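Extracellular ligand-binding receptor (Desulfohalobium retbaense DSM 5692, PDB 5ERE) probably serves as an extracellular sensor, binding 2-oxo-4-methylpentanoate (ketoleucine) in a periplasmic binding protein module and cytosine in a Cache-type sensor region. Local coordinates at residues V257-R268 and W283-L293. Residues are numbered along the deposited sequence; the frame is centred on the assembly and turned at random.
Sequences VEAYDLCTTLSR and WYAGNTFTGAL. With CA (calcium ion), chain E.
In the leucine-binding-protein-type periplasmic binding domain, helix 254-271 packs against a helix-turn-strand unit whose type II turn, Tyr284 to Asn287, supplies two ligands of a calcium site. At the far end of strand 288-291 the Asp261 carboxylate takes two successive backbone N-H groups: Ala292 N donates to the syn lone pair of Asp261 OD1 at 2.8 Å, and Leu293 N meets OD2, also at 2.8 Å and nearly straight (164°), but 33° out of the carboxylate plane. An alanine in place of Asp261 would probably leave both amides without their acceptor and let the chain after the strand drift from the helix. Ala292 CB and Leu293 CD2 each lie 3.7 Å from Val257 CG1, which chi1 of 169° sets anti to the backbone N. One turn further along the helix from Asp261, Thr265 OG1 accepts from Tyr284 OH, lies at the edge of that ring and in turn donates to Asp261 O, linking ring and helix in a relay. Trp283 CD1 covers one face of the Tyr284 ring, while Arg268 brings NH2 to the edge of Phe289, 3.3 Å from CD2. In the turn, Ala285 O binds calcium at 2.4 Å and Asn287 OD1 at 2.3 Å; Glu282, just before the turn, adds O and OE2.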
ATOM      1  N   VAL A 257      -0.548 -19.366   9.537  1.00 35.00           N
ATOM      2  CA  VAL A 257       0.364 -18.396  10.148  1.00 35.62           C
ATOM      3  C   VAL A 257      -0.432 -17.397  10.987  1.00 35.26           C
ATOM      4  O   VAL A 257      -0.086 -17.099  12.144  1.00 29.25           O
ATOM      5  CB  VAL A 257       1.189 -17.642   9.065  1.00 36.51           C
ATOM      6  CG1 VAL A 257       1.964 -16.437   9.667  1.00 27.90           C
ATOM      7  CG2 VAL A 257       2.115 -18.589   8.346  1.00 38.01           C
ATOM      8  N   GLU A 258      -1.500 -16.888  10.399  1.00 30.24           N
ATOM      9  CA  GLU A 258      -2.386 -15.970  11.074  1.00 27.97           C
ATOM     10  C   GLU A 258      -3.029 -16.572  12.321  1.00 31.38           C
ATOM     11  O   GLU A 258      -3.193 -15.899  13.341  1.00 34.18           O
ATOM     12  CB  GLU A 258      -3.516 -15.509  10.118  1.00 30.00           C
ATOM     13  CG  GLU A 258      -4.484 -14.523  10.757  1.00 29.94           C
ATOM     14  CD  GLU A 258      -5.687 -14.175   9.839  1.00 37.09           C
ATOM     15  OE1 GLU A 258      -6.330 -15.122   9.303  1.00 38.89           O
ATOM     16  OE2 GLU A 258      -5.974 -12.961   9.685  1.00 37.02           O
ATOM     17  N   ALA A 259      -3.481 -17.807  12.192  1.00 30.01           N
ATOM     18  CA  ALA A 259      -4.183 -18.458  13.262  1.00 27.86           C
ATOM     19  C   ALA A 259      -3.188 -18.761  14.409  1.00 35.98           C
ATOM     20  O   ALA A 259      -3.549 -18.636  15.572  1.00 29.47           O
ATOM     21  CB  ALA A 259      -4.849 -19.706  12.787  1.00 36.80           C
ATOM     22  N   TYR A 260      -1.941 -19.084  14.075  1.00 29.42           N
ATOM     23  CA  TYR A 260      -0.916 -19.280  15.074  1.00 29.73           C
ATOM     24  C   TYR A 260      -0.670 -17.987  15.877  1.00 40.60           C
ATOM     25  O   TYR A 260      -0.549 -18.035  17.109  1.00 34.55           O
ATOM     26  CB  TYR A 260       0.414 -19.763  14.430  1.00 30.74           C
ATOM     27  CG  TYR A 260       1.535 -19.906  15.418  1.00 38.06           C
ATOM     28  CD1 TYR A 260       1.692 -21.081  16.142  1.00 45.53           C
ATOM     29  CD2 TYR A 260       2.442 -18.864  15.643  1.00 42.93           C
ATOM     30  CE1 TYR A 260       2.733 -21.226  17.087  1.00 40.36           C
ATOM     31  CE2 TYR A 260       3.481 -18.999  16.581  1.00 45.07           C
ATOM     32  CZ  TYR A 260       3.618 -20.178  17.288  1.00 42.74           C
ATOM     33  OH  TYR A 260       4.649 -20.328  18.197  1.00 49.77           O
ATOM     34  N   ASP A 261      -0.566 -16.835  15.211  1.00 40.37           N
ATOM     35  CA  ASP A 261      -0.367 -15.585  15.960  1.00 32.46           C
ATOM     36  C   ASP A 261      -1.579 -15.193  16.805  1.00 36.61           C
ATOM     37  O   ASP A 261      -1.426 -14.598  17.896  1.00 37.85           O
ATOM     38  CB  ASP A 261      -0.013 -14.414  15.054  1.00 34.72           C
ATOM     39  CG  ASP A 261       1.431 -14.431  14.599  1.00 40.91           C
ATOM     40  OD1 ASP A 261       2.168 -15.374  14.966  1.00 41.44           O
ATOM     41  OD2 ASP A 261       1.822 -13.493  13.863  1.00 43.10           O
ATOM     42  N   LEU A 262      -2.768 -15.519  16.344  1.00 38.94           N
ATOM     43  CA  LEU A 262      -3.939 -15.321  17.175  1.00 37.27           C
ATOM     44  C   LEU A 262      -3.842 -16.120  18.465  1.00 34.95           C
ATOM     45  O   LEU A 262      -4.128 -15.589  19.534  1.00 35.55           O
ATOM     46  CB  LEU A 262      -5.205 -15.730  16.455  1.00 31.82           C
ATOM     47  CG  LEU A 262      -6.391 -15.881  17.422  1.00 41.29           C
ATOM     48  CD1 LEU A 262      -6.679 -14.543  18.039  1.00 43.85           C
ATOM     49  CD2 LEU A 262      -7.566 -16.353  16.669  1.00 49.55           C
ATOM     50  N   CYS A 263      -3.493 -17.408  18.376  1.00 38.50           N
ATOM     51  CA  CYS A 263      -3.410 -18.220  19.612  1.00 33.35           C
ATOM     52  C   CYS A 263      -2.343 -17.738  20.529  1.00 38.96           C
ATOM     53  O   CYS A 263      -2.543 -17.725  21.745  1.00 45.20           O
ATOM     54  CB  CYS A 263      -3.192 -19.705  19.335  1.00 40.76           C
ATOM     55  SG  CYS A 263      -4.513 -20.385  18.387  1.00 53.27           S
ATOM     56  N   THR A 264      -1.202 -17.356  19.975  1.00 45.52           N
ATOM     57  CA  THR A 264      -0.070 -16.908  20.799  1.00 44.07           C
ATOM     58  C   THR A 264      -0.459 -15.691  21.635  1.00 44.73           C
ATOM     59  O   THR A 264      -0.229 -15.630  22.844  1.00 46.13           O
ATOM     60  CB  THR A 264       1.145 -16.569  19.888  1.00 40.59           C
ATOM     61  OG1 THR A 264       1.664 -17.797  19.362  1.00 51.51           O
ATOM     62  CG2 THR A 264       2.227 -15.822  20.632  1.00 55.10           C
ATOM     63  N   THR A 265      -1.069 -14.718  20.973  1.00 41.42           N
ATOM     64  CA  THR A 265      -1.329 -13.453  21.621  1.00 40.81           C
ATOM     65  C   THR A 265      -2.557 -13.551  22.526  1.00 43.87           C
ATOM     66  O   THR A 265      -2.559 -12.960  23.594  1.00 42.71           O
ATOM     67  CB  THR A 265      -1.478 -12.338  20.585  1.00 39.39           C
ATOM     68  OG1 THR A 265      -2.564 -12.635  19.692  1.00 34.83           O
ATOM     69  CG2 THR A 265      -0.159 -12.212  19.817  1.00 43.96           C
ATOM     70  N   LEU A 266      -3.578 -14.303  22.120  1.00 44.55           N
ATOM     71  CA  LEU A 266      -4.757 -14.479  22.948  1.00 44.05           C
ATOM     72  C   LEU A 266      -4.442 -15.268  24.217  1.00 41.34           C
ATOM     73  O   LEU A 266      -5.013 -15.001  25.265  1.00 40.41           O
ATOM     74  CB  LEU A 266      -5.872 -15.182  22.174  1.00 43.25           C
ATOM     75  CG  LEU A 266      -7.257 -15.230  22.825  1.00 43.57           C
ATOM     76  CD1 LEU A 266      -7.789 -13.832  23.073  1.00 43.05           C
ATOM     77  CD2 LEU A 266      -8.241 -15.985  21.910  1.00 46.31           C
ATOM     78  N   SER A 267      -3.581 -16.269  24.095  1.00 38.98           N
ATOM     79  CA  SER A 267      -3.080 -17.012  25.239  1.00 41.16           C
ATOM     80  C   SER A 267      -2.466 -16.072  26.260  1.00 42.65           C
ATOM     81  O   SER A 267      -2.729 -16.196  27.457  1.00 40.04           O
ATOM     82  CB  SER A 267      -2.018 -18.029  24.835  1.00 50.25           C
ATOM     83  OG  SER A 267      -2.600 -19.205  24.348  1.00 65.48           O
ATOM     84  N   ARG A 268      -1.633 -15.148  25.778  1.00 42.00           N
ATOM     85  CA  ARG A 268      -0.924 -14.230  26.666  1.00 43.84           C
ATOM     86  C   ARG A 268      -1.971 -13.317  27.302  1.00 42.76           C
ATOM     87  O   ARG A 268      -1.912 -13.086  28.502  1.00 47.41           O
ATOM     88  CB  ARG A 268       0.160 -13.418  25.918  1.00 40.62           C
ATOM     89  CG  ARG A 268       1.466 -14.178  25.544  1.00 55.87           C
ATOM     90  CD  ARG A 268       2.140 -13.704  24.198  1.00 59.03           C
ATOM     91  NE  ARG A 268       2.289 -12.248  24.122  1.00 71.51           N
ATOM     92  CZ  ARG A 268       2.528 -11.543  23.012  1.00 57.61           C
ATOM     93  NH1 ARG A 268       2.678 -12.136  21.836  1.00 63.78           N
ATOM     94  NH2 ARG A 268       2.636 -10.216  23.109  1.00 70.91           N
ATOM     95  N   TRP A 283      -6.343  -5.081  24.756  1.00 36.02           N
ATOM     96  CA  TRP A 283      -5.123  -5.860  24.633  1.00 33.03           C
ATOM     97  C   TRP A 283      -4.511  -5.715  23.252  1.00 40.55           C
ATOM     98  O   TRP A 283      -3.282  -5.649  23.089  1.00 42.44           O
ATOM     99  CB  TRP A 283      -5.428  -7.328  24.893  1.00 32.94           C
ATOM    100  CG  TRP A 283      -4.237  -8.162  24.829  1.00 35.45           C
ATOM    101  CD1 TRP A 283      -3.745  -8.815  23.736  1.00 34.59           C
ATOM    102  CD2 TRP A 283      -3.335  -8.423  25.909  1.00 35.62           C
ATOM    103  NE1 TRP A 283      -2.593  -9.482  24.072  1.00 42.99           N
ATOM    104  CE2 TRP A 283      -2.314  -9.254  25.395  1.00 45.71           C
ATOM    105  CE3 TRP A 283      -3.291  -8.039  27.252  1.00 42.59           C
ATOM    106  CZ2 TRP A 283      -1.284  -9.714  26.179  1.00 44.99           C
ATOM    107  CZ3 TRP A 283      -2.256  -8.503  28.039  1.00 43.00           C
ATOM    108  CH2 TRP A 283      -1.263  -9.325  27.492  1.00 41.32           C
ATOM    109  N   TYR A 284      -5.380  -5.719  22.248  1.00 33.66           N
ATOM    110  CA  TYR A 284      -4.916  -5.648  20.864  1.00 37.26           C
ATOM    111  C   TYR A 284      -4.855  -4.214  20.341  1.00 38.96           C
ATOM    112  O   TYR A 284      -3.871  -3.837  19.708  1.00 31.18           O
ATOM    113  CB  TYR A 284      -5.825  -6.521  19.988  1.00 39.88           C
ATOM    114  CG  TYR A 284      -5.583  -8.002  20.178  1.00 31.77           C
ATOM    115  CD1 TYR A 284      -4.554  -8.653  19.510  1.00 36.61           C
ATOM    116  CD2 TYR A 284      -6.425  -8.756  20.979  1.00 28.72           C
ATOM    117  CE1 TYR A 284      -4.325 -10.010  19.698  1.00 30.79           C
ATOM    118  CE2 TYR A 284      -6.229 -10.090  21.161  1.00 36.99           C
ATOM    119  CZ  TYR A 284      -5.180 -10.724  20.518  1.00 33.67           C
ATOM    120  OH  TYR A 284      -5.042 -12.064  20.703  1.00 34.17           O
ATOM    121  N   ALA A 285      -5.888  -3.413  20.632  1.00 40.28           N
ATOM    122  CA  ALA A 285      -6.056  -2.109  20.007  1.00 34.64           C
ATOM    123  C   ALA A 285      -4.872  -1.200  20.330  1.00 43.04           C
ATOM    124  O   ALA A 285      -4.559  -0.983  21.499  1.00 37.72           O
ATOM    125  CB  ALA A 285      -7.406  -1.449  20.478  1.00 35.80           C
ATOM    126  N   GLY A 286      -4.239  -0.654  19.294  1.00 35.03           N
ATOM    127  CA  GLY A 286      -3.080   0.214  19.433  1.00 30.88           C
ATOM    128  C   GLY A 286      -1.752  -0.497  19.610  1.00 34.66           C
ATOM    129  O   GLY A 286      -0.703   0.143  19.714  1.00 37.85           O
ATOM    130  N   ASN A 287      -1.777  -1.822  19.657  1.00 34.78           N
ATOM    131  CA  ASN A 287      -0.576  -2.551  20.023  1.00 36.58           C
ATOM    132  C   ASN A 287       0.129  -3.093  18.820  1.00 37.52           C
ATOM    133  O   ASN A 287      -0.461  -3.283  17.753  1.00 34.28           O
ATOM    134  CB  ASN A 287      -0.873  -3.712  21.000  1.00 37.59           C
ATOM    135  CG  ASN A 287      -1.121  -3.235  22.396  1.00 39.07           C
ATOM    136  OD1 ASN A 287      -2.110  -2.548  22.642  1.00 36.38           O
ATOM    137  ND2 ASN A 287      -0.226  -3.603  23.333  1.00 36.14           N
ATOM    138  N   THR A 288       1.410  -3.352  19.033  1.00 34.46           N
ATOM    139  CA  THR A 288       2.271  -3.963  18.057  1.00 38.73           C
ATOM    140  C   THR A 288       2.677  -5.328  18.591  1.00 44.13           C
ATOM    141  O   THR A 288       2.992  -5.464  19.774  1.00 38.77           O
ATOM    142  CB  THR A 288       3.477  -3.070  17.779  1.00 41.58           C
ATOM    143  OG1 THR A 288       2.997  -1.838  17.230  1.00 43.15           O
ATOM    144  CG2 THR A 288       4.451  -3.761  16.805  1.00 40.52           C
ATOM    145  N   PHE A 289       2.568  -6.346  17.746  1.00 35.35           N
ATOM    146  CA  PHE A 289       3.058  -7.689  18.071  1.00 36.88           C
ATOM    147  C   PHE A 289       3.948  -8.214  16.976  1.00 41.52           C
ATOM    148  O   PHE A 289       3.676  -8.003  15.781  1.00 42.48           O
ATOM    149  CB  PHE A 289       1.902  -8.666  18.240  1.00 41.59           C
ATOM    150  CG  PHE A 289       0.934  -8.285  19.316  1.00 37.50           C
ATOM    151  CD1 PHE A 289      -0.149  -7.479  19.033  1.00 38.89           C
ATOM    152  CD2 PHE A 289       1.108  -8.755  20.612  1.00 43.27           C
ATOM    153  CE1 PHE A 289      -1.050  -7.125  20.023  1.00 40.99           C
ATOM    154  CE2 PHE A 289       0.207  -8.397  21.628  1.00 44.40           C
ATOM    155  CZ  PHE A 289      -0.873  -7.586  21.323  1.00 39.80           C
ATOM    156  N   THR A 290       4.967  -8.955  17.366  1.00 28.74           N
ATOM    157  CA  THR A 290       5.871  -9.558  16.428  1.00 38.15           C
ATOM    158  C   THR A 290       5.728 -11.050  16.604  1.00 37.03           C
ATOM    159  O   THR A 290       5.665 -11.553  17.706  1.00 43.82           O
ATOM    160  CB  THR A 290       7.305  -9.064  16.641  1.00 49.73           C
ATOM    161  OG1 THR A 290       7.356  -7.667  16.296  1.00 46.57           O
ATOM    162  CG2 THR A 290       8.273  -9.822  15.760  1.00 53.57           C
ATOM    163  N   GLY A 291       5.577 -11.748  15.489  1.00 37.35           N
ATOM    164  CA  GLY A 291       5.203 -13.143  15.529  1.00 31.75           C
ATOM    165  C   GLY A 291       5.365 -13.729  14.139  1.00 31.13           C
ATOM    166  O   GLY A 291       6.133 -13.227  13.330  1.00 33.81           O
ATOM    167  N   ALA A 292       4.633 -14.793  13.869  1.00 36.60           N
ATOM    168  CA  ALA A 292       4.828 -15.528  12.642  1.00 31.20           C
ATOM    169  C   ALA A 292       4.445 -14.696  11.429  1.00 36.03           C
ATOM    170  O   ALA A 292       5.054 -14.863  10.343  1.00 32.49           O
ATOM    171  CB  ALA A 292       4.047 -16.835  12.672  1.00 37.60           C
ATOM    172  N   LEU A 293       3.491 -13.765  11.605  1.00 33.92           N
ATOM    173  CA  LEU A 293       3.080 -12.865  10.513  1.00 36.84           C
ATOM    174  C   LEU A 293       4.021 -11.700  10.361  1.00 42.40           C
ATOM    175  O   LEU A 293       3.759 -10.795   9.586  1.00 38.98           O
ATOM    176  CB  LEU A 293       1.698 -12.274  10.762  1.00 27.86           C
ATOM    177  CG  LEU A 293       0.438 -13.090  10.612  1.00 28.68           C
ATOM    178  CD1 LEU A 293      -0.745 -12.317  11.322  1.00 38.70           C
ATOM    179  CD2 LEU A 293       0.172 -13.240   9.116  1.00 38.06           C
TER
HETATM  180 CA    CA E 604      -3.876  -1.504  23.743  1.00 38.44          CA